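Local coordinates for RNA-dependent RNA polymerase (Farallon virus, PDB 6DX5), which probably copies RNA as the full-length polymerase and carries, in the piece described here, a viral OTU cysteine protease domain linked to deubiquitinase activity, at residues N12-P23 against M149-T159; V31-F42 against E50-G58. All coordinates share one frame; numbering follows the deposited sequence.

Interaction 1 (N12-P23 against M149-T159); sequences NLYTSMVKIAIP and MKVLDVQKFGT
Tyr14 and Lys156 trade backbone bonds in both directions: Tyr14 N reaches Lys156 O at 2.8 Å, and Lys156 N returns one to Tyr14 O at 2.9 Å. On either side of this antiparallel hydrogen-bonded pair, Gly158 N donates to Asn12 O and Ser16 N to Val154 O, so strand 13-16 is sewn to 153-157. A classic beta bulge, where Leu152 and Asp153 both face Asn144, interrupts the second strand. Past it the register has shifted by one, and the backbones meet again through Val151 N to Ile20 O (3.1 Å, nearly straight at 171°) and Ile22 N to Met149 O.

Aromatic contacts lie on both faces of the sheet. Leu13 turns CG away from its own backbone N (chi1 166°) and runs alongside Phe157, setting CD1 over one face of that ring, 4.0 Å from its centroid. On the other face Lys156 O, the acceptor of Tyr14 N, lies at the edge of the Tyr14 ring, in its plane.

Apolar packing closes the far end. Ile22 crosses Met149 at about a right angle, its CG2 pressed to Met149 CE at 3.4 Å, tighter than usual, while Ile22 CD1 rests on Val151 CG2 at 3.6 Å.

Among the polar side chains, Lys156 folds back at chi3 and chi4 within 149-159, and its NZ donates to Gly158 O at 2.6 Å; Asp160 O is a second acceptor, and Trp6 adds a cation-pi contact. Asp153 OD1 makes a salt bridge with Arg170 of the second subunit. The strong cross-segment hydrogen bonds are all main-chain, and the side chains add apolar and ring contacts, joining the N-terminal strands to the OTU sheet.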
loop_
_atom_site.group_PDB
_atom_site.type_symbol
_atom_site.label_atom_id
_atom_site.label_comp_id
_atom_site.label_asym_id
_atom_site.label_seq_id
_atom_site.Cartn_x
_atom_site.Cartn_y
_atom_site.Cartn_z
ATOM N N ASN A 12 11.169 4.951 5.505
ATOM C CA ASN A 12 11.816 5.370 4.262
ATOM C C ASN A 12 10.824 5.409 3.091
ATOM O O ASN A 12 11.216 5.244 1.935
ATOM C CB ASN A 12 12.990 4.420 3.937
ATOM C CG ASN A 12 13.963 4.984 2.925
ATOM O OD1 ASN A 12 14.363 6.137 3.019
ATOM N ND2 ASN A 12 14.332 4.161 1.920
ATOM N N LEU A 13 9.525 5.607 3.345
ATOM C CA LEU A 13 8.494 5.534 2.299
ATOM C C LEU A 13 7.562 6.741 2.385
ATOM O O LEU A 13 6.982 7.021 3.446
ATOM C CB LEU A 13 7.675 4.243 2.417
ATOM C CG LEU A 13 6.352 4.074 1.650
ATOM C CD1 LEU A 13 6.457 4.172 0.100
ATOM C CD2 LEU A 13 5.716 2.753 2.043
ATOM N N TYR A 14 7.419 7.438 1.266
ATOM C CA TYR A 14 6.665 8.683 1.173
ATOM C C TYR A 14 5.580 8.558 0.121
ATOM O O TYR A 14 5.674 7.772 -0.823
ATOM C CB TYR A 14 7.567 9.903 0.814
ATOM C CG TYR A 14 8.669 10.104 1.814
ATOM C CD1 TYR A 14 9.833 9.340 1.733
ATOM C CD2 TYR A 14 8.539 11.024 2.866
ATOM C CE1 TYR A 14 10.838 9.489 2.646
ATOM C CE2 TYR A 14 9.543 11.179 3.797
ATOM C CZ TYR A 14 10.682 10.395 3.696
ATOM O OH TYR A 14 11.700 10.508 4.611
ATOM N N THR A 15 4.554 9.366 0.292
ATOM C CA THR A 15 3.464 9.425 -0.647
ATOM C C THR A 15 3.125 10.890 -0.880
ATOM O O THR A 15 3.533 11.777 -0.119
ATOM C CB THR A 15 2.247 8.638 -0.133
ATOM O OG1 THR A 15 1.185 8.706 -1.100
ATOM C CG2 THR A 15 1.766 9.193 1.217
ATOM N N SER A 16 2.401 11.125 -1.970
ATOM C CA SER A 16 1.993 12.458 -2.351
ATOM C C SER A 16 0.758 12.360 -3.242
ATOM O O SER A 16 0.579 11.399 -4.000
ATOM C CB SER A 16 3.130 13.194 -3.060
ATOM O OG SER A 16 2.805 14.565 -3.191
ATOM N N MET A 17 -0.102 13.365 -3.125
ATOM C CA MET A 17 -1.275 13.472 -3.975
ATOM C C MET A 17 -1.102 14.537 -5.049
ATOM O O MET A 17 -2.089 15.052 -5.576
ATOM C CB MET A 17 -2.523 13.727 -3.124
ATOM C CG MET A 17 -2.281 14.361 -1.754
ATOM S SD MET A 17 -3.769 14.270 -0.695
ATOM C CE MET A 17 -3.670 12.585 -0.099
ATOM N N VAL A 18 0.143 14.867 -5.380
ATOM C CA VAL A 18 0.416 15.716 -6.519
ATOM C C VAL A 18 -0.119 15.038 -7.780
ATOM O O VAL A 18 0.071 13.834 -7.998
ATOM C CB VAL A 18 1.927 16.011 -6.613
ATOM C CG1 VAL A 18 2.785 14.709 -6.879
ATOM C CG2 VAL A 18 2.188 17.087 -7.670
ATOM N N LYS A 19 -0.825 15.804 -8.606
ATOM C CA LYS A 19 -1.509 15.255 -9.764
ATOM C C LYS A 19 -0.954 15.924 -11.009
ATOM O O LYS A 19 -0.983 17.152 -11.143
ATOM C CB LYS A 19 -3.027 15.403 -9.641
ATOM C CG LYS A 19 -3.555 14.549 -8.449
ATOM C CD LYS A 19 -4.824 13.763 -8.755
ATOM C CE LYS A 19 -5.995 14.711 -9.010
ATOM N NZ LYS A 19 -7.259 14.020 -9.377
ATOM N N ILE A 20 -0.428 15.104 -11.901
ATOM C CA ILE A 20 0.319 15.541 -13.062
ATOM C C ILE A 20 -0.110 14.670 -14.242
ATOM O O ILE A 20 -0.783 13.645 -14.083
ATOM C CB ILE A 20 1.834 15.439 -12.776
ATOM C CG1 ILE A 20 2.250 16.472 -11.742
ATOM C CG2 ILE A 20 2.628 15.755 -13.945
ATOM C CD1 ILE A 20 3.697 16.264 -11.279
ATOM N N ALA A 21 0.215 15.144 -15.447
ATOM C CA ALA A 21 0.320 14.312 -16.628
ATOM C C ALA A 21 1.788 13.905 -16.803
ATOM O O ALA A 21 2.648 14.771 -17.013
ATOM C CB ALA A 21 -0.172 15.089 -17.845
ATOM N N ILE A 22 2.070 12.602 -16.774
ATOM C CA ILE A 22 3.445 12.086 -16.949
ATOM C C ILE A 22 4.108 12.568 -18.247
ATOM O O ILE A 22 5.271 12.997 -18.187
ATOM C CB ILE A 22 3.499 10.549 -16.861
ATOM C CG1 ILE A 22 3.221 10.070 -15.430
ATOM C CG2 ILE A 22 4.870 10.010 -17.292
ATOM C CD1 ILE A 22 3.980 10.837 -14.382
ATOM N N PRO A 23 3.455 12.558 -19.424
ATOM C CA PRO A 23 4.193 12.943 -20.648
ATOM C C PRO A 23 4.629 14.406 -20.681
ATOM O O PRO A 23 5.505 14.746 -21.480
ATOM C CB PRO A 23 3.198 12.625 -21.779
ATOM C CG PRO A 23 2.255 11.603 -21.181
ATOM C CD PRO A 23 2.085 12.118 -19.771
ATOM N N MET A 149 -2.234 7.891 -18.843
ATOM C CA MET A 149 -0.991 8.375 -18.229
ATOM C C MET A 149 -1.186 9.571 -17.281
ATOM O O MET A 149 -0.215 10.229 -16.924
ATOM C CB MET A 149 0.064 8.705 -19.299
ATOM C CG MET A 149 0.625 7.477 -20.023
ATOM S SD MET A 149 1.807 6.431 -19.059
ATOM C CE MET A 149 3.214 7.490 -18.870
ATOM N N LYS A 150 -2.416 9.857 -16.839
ATOM C CA LYS A 150 -2.667 10.791 -15.733
ATOM C C LYS A 150 -2.421 10.091 -14.410
ATOM O O LYS A 150 -2.863 8.944 -14.214
ATOM C CB LYS A 150 -4.118 11.311 -15.728
ATOM C CG LYS A 150 -4.645 12.049 -16.938
ATOM C CD LYS A 150 -3.651 12.972 -17.573
ATOM C CE LYS A 150 -2.999 12.292 -18.711
ATOM N NZ LYS A 150 -1.731 12.817 -19.200
ATOM N N VAL A 151 -1.744 10.793 -13.494
ATOM C CA VAL A 151 -1.307 10.197 -12.238
ATOM C C VAL A 151 -2.497 9.973 -11.315
ATOM O O VAL A 151 -3.341 10.867 -11.128
ATOM C CB VAL A 151 -0.257 11.088 -11.559
ATOM C CG1 VAL A 151 0.154 10.483 -10.204
ATOM C CG2 VAL A 151 0.956 11.215 -12.426
ATOM N N LEU A 152 -2.578 8.775 -10.723
ATOM C CA LEU A 152 -3.567 8.535 -9.669
ATOM C C LEU A 152 -2.956 8.825 -8.297
ATOM O O LEU A 152 -3.565 9.512 -7.484
ATOM C CB LEU A 152 -4.078 7.085 -9.716
ATOM C CG LEU A 152 -4.762 6.555 -10.977
ATOM C CD1 LEU A 152 -4.625 5.024 -11.138
ATOM C CD2 LEU A 152 -6.190 6.921 -10.860
ATOM N N ASP A 153 -1.772 8.279 -8.021
ATOM C CA ASP A 153 -1.009 8.667 -6.839
ATOM C C ASP A 153 0.416 8.185 -7.053
ATOM O O ASP A 153 0.733 7.571 -8.078
ATOM C CB ASP A 153 -1.623 8.122 -5.539
ATOM C CG ASP A 153 -1.964 6.644 -5.629
ATOM O OD1 ASP A 153 -3.164 6.273 -5.482
ATOM O OD2 ASP A 153 -1.017 5.855 -5.875
ATOM N N VAL A 154 1.292 8.510 -6.101
ATOM C CA VAL A 154 2.713 8.256 -6.292
ATOM C C VAL A 154 3.344 7.994 -4.933
ATOM O O VAL A 154 2.976 8.633 -3.950
ATOM C CB VAL A 154 3.381 9.430 -7.039
ATOM C CG1 VAL A 154 3.097 10.703 -6.344
ATOM C CG2 VAL A 154 4.870 9.211 -7.184
ATOM N N GLN A 155 4.239 6.991 -4.873
ATOM C CA GLN A 155 5.050 6.646 -3.719
ATOM C C GLN A 155 6.518 6.798 -4.083
ATOM O O GLN A 155 6.921 6.672 -5.259
ATOM C CB GLN A 155 4.839 5.212 -3.249
ATOM C CG GLN A 155 3.447 4.818 -2.979
ATOM C CD GLN A 155 2.853 3.990 -4.123
ATOM O OE1 GLN A 155 3.327 2.855 -4.447
ATOM N NE2 GLN A 155 1.817 4.558 -4.757
ATOM N N LYS A 156 7.318 7.006 -3.046
ATOM C CA LYS A 156 8.752 7.265 -3.171
ATOM C C LYS A 156 9.456 6.509 -2.038
ATOM O O LYS A 156 9.139 6.711 -0.871
ATOM C CB LYS A 156 8.990 8.772 -3.086
ATOM C CG LYS A 156 10.412 9.330 -3.072
ATOM C CD LYS A 156 10.265 10.846 -3.263
ATOM C CE LYS A 156 10.767 11.716 -2.106
ATOM N NZ LYS A 156 11.997 11.236 -1.456
ATOM N N PHE A 157 10.344 5.587 -2.382
ATOM C CA PHE A 157 11.213 4.942 -1.418
ATOM C C PHE A 157 12.518 5.708 -1.436
ATOM O O PHE A 157 13.167 5.774 -2.482
ATOM C CB PHE A 157 11.451 3.485 -1.783
ATOM C CG PHE A 157 10.208 2.654 -1.769
ATOM C CD1 PHE A 157 9.857 1.961 -0.620
ATOM C CD2 PHE A 157 9.414 2.516 -2.895
ATOM C CE1 PHE A 157 8.729 1.163 -0.577
ATOM C CE2 PHE A 157 8.265 1.711 -2.846
ATOM C CZ PHE A 157 7.954 1.033 -1.684
ATOM N N GLY A 158 12.879 6.308 -0.307
ATOM C CA GLY A 158 14.060 7.146 -0.252
ATOM C C GLY A 158 13.698 8.611 -0.098
ATOM O O GLY A 158 12.549 9.021 -0.268
ATOM N N THR A 159 14.725 9.412 0.223
ATOM C CA THR A 159 14.555 10.827 0.559
ATOM C C THR A 159 14.943 11.815 -0.537
ATOM O O THR A 159 14.804 13.019 -0.315
ATOM C CB THR A 159 15.393 11.181 1.785
ATOM O OG1 THR A 159 16.757 10.853 1.507
ATOM C CG2 THR A 159 14.892 10.418 2.997
#

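Interaction 2 (V31-F42 against E50-G58); sequences VKGDGNCFFRAF and EEMWDTVKG
Arg40 lies side by side with Trp53, and its guanidinium is held between Trp53 CD1 over one face and Lys32 CD over the other. The chain is extended from CG to NE, which carries NH1 out to two carboxylates. Arg40 NH1 makes salt bridges to Glu50 OE2 at 2.7 Å, on the anti side and somewhat out of the carboxylate plane, and to Glu51 OE1 at 3.2 Å, close to the guanidinium plane. Glu50 sets CG between its backbone N and carbonyl carbon (chi1 84°), which brings its carboxylate between Arg40 and the 31-32 backbone, and the same OE2 also receives Lys32 N at 2.8 Å through its syn lone pair. Two donors thus grip one oxygen. Asp34 joins the network with a weak bond from Arg40 NE, and its OD2 also accepts Asn36 N in an Asx turn.

Trp53 adopts the same kind of first torsion, which brings its six-membered ring over Asn36. Amide and ring are stacked, their planes 19° apart, with Asn36 OD1 3.3 Å from Trp53 CZ3. Phe39 CB meets the edge of this indole, whereas Lys57 CB makes a CH-pi contact over one face of the Phe39 ring, 3.9 Å from its centroid. Lys57, fully extended, then sends NZ to a water that Asn36 ND2 also donates to. Val56 CG1 fills in between Phe39 CD1 and Phe42 CD2.

Helix segments 37-42 and 53-58 run at 106° to each other. Behind them, Val56 and Phe42 reach helix 126-136 at Leu132 and Leu136, and Phe42 also touches Ile140 and Ile168 of strands 140-145 and 166-171.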
loop_
_atom_site.group_PDB
_atom_site.type_symbol
_atom_site.label_atom_id
_atom_site.label_comp_id
_atom_site.label_asym_id
_atom_site.label_seq_id
_atom_site.Cartn_x
_atom_site.Cartn_y
_atom_site.Cartn_z
ATOM N N VAL A 31 9.447 -1.523 -21.345
ATOM C CA VAL A 31 10.265 -2.721 -21.134
ATOM C C VAL A 31 9.389 -3.917 -21.452
ATOM O O VAL A 31 8.180 -3.784 -21.593
ATOM C CB VAL A 31 10.847 -2.810 -19.708
ATOM C CG1 VAL A 31 11.678 -1.535 -19.428
ATOM C CG2 VAL A 31 9.712 -2.906 -18.715
ATOM N N LYS A 32 10.014 -5.088 -21.621
ATOM C CA LYS A 32 9.270 -6.297 -21.982
ATOM C C LYS A 32 8.117 -6.536 -21.005
ATOM O O LYS A 32 8.264 -6.314 -19.804
ATOM C CB LYS A 32 10.238 -7.481 -21.979
ATOM C CG LYS A 32 9.706 -8.790 -22.553
ATOM C CD LYS A 32 10.814 -9.815 -22.352
ATOM C CE LYS A 32 10.480 -11.172 -22.923
ATOM N NZ LYS A 32 10.299 -11.012 -24.381
ATOM N N GLY A 33 6.951 -6.962 -21.516
ATOM C CA GLY A 33 5.814 -7.165 -20.631
ATOM C C GLY A 33 5.711 -8.549 -19.993
ATOM O O GLY A 33 4.715 -9.242 -20.171
ATOM N N ASP A 34 6.707 -8.998 -19.272
ATOM C CA ASP A 34 6.590 -10.240 -18.511
ATOM C C ASP A 34 6.590 -9.896 -17.013
ATOM O O ASP A 34 6.505 -8.716 -16.631
ATOM C CB ASP A 34 7.706 -11.226 -18.905
ATOM C CG ASP A 34 9.136 -10.645 -18.727
ATOM O OD1 ASP A 34 10.121 -11.241 -19.260
ATOM O OD2 ASP A 34 9.291 -9.609 -18.046
ATOM N N GLY A 35 6.678 -10.922 -16.162
ATOM C CA GLY A 35 6.649 -10.731 -14.716
ATOM C C GLY A 35 7.878 -10.044 -14.143
ATOM O O GLY A 35 7.852 -9.643 -12.964
ATOM N N ASN A 36 8.949 -9.895 -14.947
ATOM C CA ASN A 36 10.168 -9.189 -14.533
ATOM C C ASN A 36 10.175 -7.698 -14.895
ATOM O O ASN A 36 11.223 -7.045 -14.767
ATOM C CB ASN A 36 11.395 -9.866 -15.140
ATOM C CG ASN A 36 11.660 -11.195 -14.500
ATOM O OD1 ASN A 36 11.969 -12.214 -15.160
ATOM N ND2 ASN A 36 11.483 -11.217 -13.202
ATOM N N CYS A 37 9.030 -7.134 -15.312
ATOM C CA CYS A 37 9.053 -5.767 -15.836
ATOM C C CYS A 37 9.511 -4.739 -14.788
ATOM O O CYS A 37 10.193 -3.760 -15.160
ATOM C CB CYS A 37 7.685 -5.372 -16.426
ATOM S SG CYS A 37 6.222 -5.538 -15.251
ATOM N N PHE A 38 9.172 -4.912 -13.491
ATOM C CA PHE A 38 9.729 -3.989 -12.495
ATOM C C PHE A 38 11.248 -4.068 -12.484
ATOM O O PHE A 38 11.940 -3.040 -12.538
ATOM C CB PHE A 38 9.217 -4.252 -11.069
ATOM C CG PHE A 38 9.929 -3.378 -10.051
ATOM C CD1 PHE A 38 10.984 -3.867 -9.274
ATOM C CD2 PHE A 38 9.636 -2.024 -9.954
ATOM C CE1 PHE A 38 11.684 -3.027 -8.408
ATOM C CE2 PHE A 38 10.333 -1.185 -9.068
ATOM C CZ PHE A 38 11.358 -1.692 -8.328
ATOM N N PHE A 39 11.795 -5.284 -12.411
ATOM C CA PHE A 39 13.256 -5.404 -12.424
ATOM C C PHE A 39 13.829 -4.818 -13.706
ATOM O O PHE A 39 14.885 -4.168 -13.675
ATOM C CB PHE A 39 13.674 -6.880 -12.246
ATOM C CG PHE A 39 13.169 -7.499 -10.962
ATOM C CD1 PHE A 39 13.388 -6.861 -9.733
ATOM C CD2 PHE A 39 12.439 -8.691 -10.980
ATOM C CE1 PHE A 39 12.917 -7.419 -8.517
ATOM C CE2 PHE A 39 11.954 -9.263 -9.785
ATOM C CZ PHE A 39 12.203 -8.614 -8.534
ATOM N N ARG A 40 13.135 -5.028 -14.851
ATOM C CA ARG A 40 13.619 -4.515 -16.145
ATOM C C ARG A 40 13.577 -2.992 -16.200
ATOM O O ARG A 40 14.497 -2.341 -16.742
ATOM C CB ARG A 40 12.775 -5.064 -17.296
ATOM C CG ARG A 40 12.977 -6.558 -17.535
ATOM C CD ARG A 40 11.991 -7.092 -18.617
ATOM N NE ARG A 40 12.375 -8.452 -18.957
ATOM C CZ ARG A 40 13.303 -8.720 -19.865
ATOM N NH1 ARG A 40 13.869 -7.711 -20.553
ATOM N NH2 ARG A 40 13.657 -9.971 -20.099
ATOM N N ALA A 41 12.496 -2.407 -15.683
ATOM C CA ALA A 41 12.410 -0.950 -15.620
ATOM C C ALA A 41 13.543 -0.391 -14.766
ATOM O O ALA A 41 14.289 0.499 -15.195
ATOM C CB ALA A 41 11.033 -0.534 -15.064
ATOM N N PHE A 42 13.760 -0.966 -13.590
ATOM C CA PHE A 42 14.830 -0.409 -12.767
ATOM C C PHE A 42 16.180 -0.687 -13.423
ATOM O O PHE A 42 17.025 0.209 -13.519
ATOM C CB PHE A 42 14.753 -0.949 -11.311
ATOM C CG PHE A 42 15.748 -0.308 -10.401
ATOM C CD1 PHE A 42 15.515 0.950 -9.867
ATOM C CD2 PHE A 42 16.953 -0.930 -10.135
ATOM C CE1 PHE A 42 16.465 1.563 -9.040
ATOM C CE2 PHE A 42 17.929 -0.326 -9.318
ATOM C CZ PHE A 42 17.675 0.925 -8.764
ATOM N N GLU A 50 17.801 -3.223 -19.851
ATOM C CA GLU A 50 16.857 -4.083 -19.159
ATOM C C GLU A 50 17.364 -5.526 -19.054
ATOM O O GLU A 50 16.801 -6.339 -18.291
ATOM C CB GLU A 50 15.466 -3.918 -19.839
ATOM C CG GLU A 50 15.158 -4.687 -21.015
ATOM C CD GLU A 50 13.692 -4.452 -21.589
ATOM O OE1 GLU A 50 13.423 -3.501 -22.414
ATOM O OE2 GLU A 50 12.827 -5.296 -21.269
ATOM N N GLU A 51 18.479 -5.854 -19.707
ATOM C CA GLU A 51 18.979 -7.218 -19.570
ATOM C C GLU A 51 19.743 -7.462 -18.258
ATOM O O GLU A 51 19.965 -8.616 -17.901
ATOM C CB GLU A 51 19.809 -7.586 -20.800
ATOM C CG GLU A 51 18.917 -7.570 -22.152
ATOM C CD GLU A 51 17.473 -8.294 -22.083
ATOM O OE1 GLU A 51 16.411 -7.682 -22.461
ATOM O OE2 GLU A 51 17.397 -9.494 -21.680
ATOM N N MET A 52 20.047 -6.436 -17.474
ATOM C CA MET A 52 20.524 -6.650 -16.123
ATOM C C MET A 52 19.402 -6.767 -15.111
ATOM O O MET A 52 19.635 -6.601 -13.902
ATOM C CB MET A 52 21.531 -5.570 -15.765
ATOM C CG MET A 52 22.948 -5.932 -16.345
ATOM S SD MET A 52 24.118 -4.684 -15.773
ATOM C CE MET A 52 24.366 -5.288 -14.068
ATOM N N TRP A 53 18.179 -7.082 -15.564
ATOM C CA TRP A 53 17.093 -7.258 -14.601
ATOM C C TRP A 53 17.415 -8.350 -13.571
ATOM O O TRP A 53 16.891 -8.322 -12.449
ATOM C CB TRP A 53 15.771 -7.622 -15.322
ATOM C CG TRP A 53 15.790 -8.964 -15.984
ATOM C CD1 TRP A 53 16.083 -9.209 -17.322
ATOM C CD2 TRP A 53 15.526 -10.257 -15.392
ATOM N NE1 TRP A 53 16.024 -10.554 -17.569
ATOM C CE2 TRP A 53 15.700 -11.222 -16.409
ATOM C CE3 TRP A 53 15.158 -10.688 -14.112
ATOM C CZ2 TRP A 53 15.525 -12.598 -16.188
ATOM C CZ3 TRP A 53 15.022 -12.075 -13.884
ATOM C CH2 TRP A 53 15.194 -12.996 -14.916
ATOM N N ASP A 54 18.187 -9.360 -13.964
ATOM C CA ASP A 54 18.467 -10.503 -13.103
ATOM C C ASP A 54 19.435 -10.126 -11.995
ATOM O O ASP A 54 19.313 -10.629 -10.863
ATOM C CB ASP A 54 19.023 -11.697 -13.914
ATOM C CG ASP A 54 20.196 -11.299 -14.882
ATOM O OD1 ASP A 54 20.498 -10.085 -15.058
ATOM O OD2 ASP A 54 20.821 -12.215 -15.488
ATOM N N THR A 55 20.414 -9.262 -12.310
ATOM C CA THR A 55 21.285 -8.707 -11.275
ATOM C C THR A 55 20.490 -7.816 -10.323
ATOM O O THR A 55 20.723 -7.805 -9.111
ATOM C CB THR A 55 22.395 -7.938 -11.956
ATOM O OG1 THR A 55 23.093 -8.837 -12.825
ATOM C CG2 THR A 55 23.367 -7.282 -10.957
ATOM N N VAL A 56 19.525 -7.078 -10.858
ATOM C CA VAL A 56 18.656 -6.272 -10.010
ATOM C C VAL A 56 17.842 -7.183 -9.091
ATOM O O VAL A 56 17.737 -6.952 -7.884
ATOM C CB VAL A 56 17.742 -5.379 -10.890
ATOM C CG1 VAL A 56 16.652 -4.751 -10.009
ATOM C CG2 VAL A 56 18.584 -4.289 -11.586
ATOM N N LYS A 57 17.242 -8.235 -9.657
ATOM C CA LYS A 57 16.503 -9.161 -8.835
ATOM C C LYS A 57 17.420 -9.765 -7.752
ATOM O O LYS A 57 17.048 -9.828 -6.574
ATOM C CB LYS A 57 15.919 -10.261 -9.708
ATOM C CG LYS A 57 15.072 -11.292 -8.925
ATOM C CD LYS A 57 14.298 -12.247 -9.905
ATOM C CE LYS A 57 13.456 -13.269 -9.065
ATOM N NZ LYS A 57 12.785 -14.382 -9.821
ATOM N N GLY A 58 18.602 -10.250 -8.161
ATOM C CA GLY A 58 19.552 -10.835 -7.214
ATOM C C GLY A 58 19.945 -9.841 -6.128
ATOM O O GLY A 58 20.123 -10.212 -4.971
HETATM O O HOH W 1 11.031 -12.875 -11.112
#

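Overall arrangement
Interaction 2 is nested in the chain loop that interaction 1 closes. Their centres lie 21 Å apart and their nearest atoms about 7 Å, so they do not touch. Helix 126-136 bridges them: Ala129 packs on Phe157 of interaction 1 and on Phe38 of segment 31-42. Strand 140-145 is a second link, since Ile142 pairs by its backbone with Gln155 and touches Phe38. The run Asp34 to Cys37 matches the signature that carries the nucleophile in OTU proteases, so interaction 2 probably borders the active site, with interaction 1 farther out on the sheet. One dithiothreitol pocket includes Asp127 of the bridging helix; the other is formed by Pro163 to Phe166.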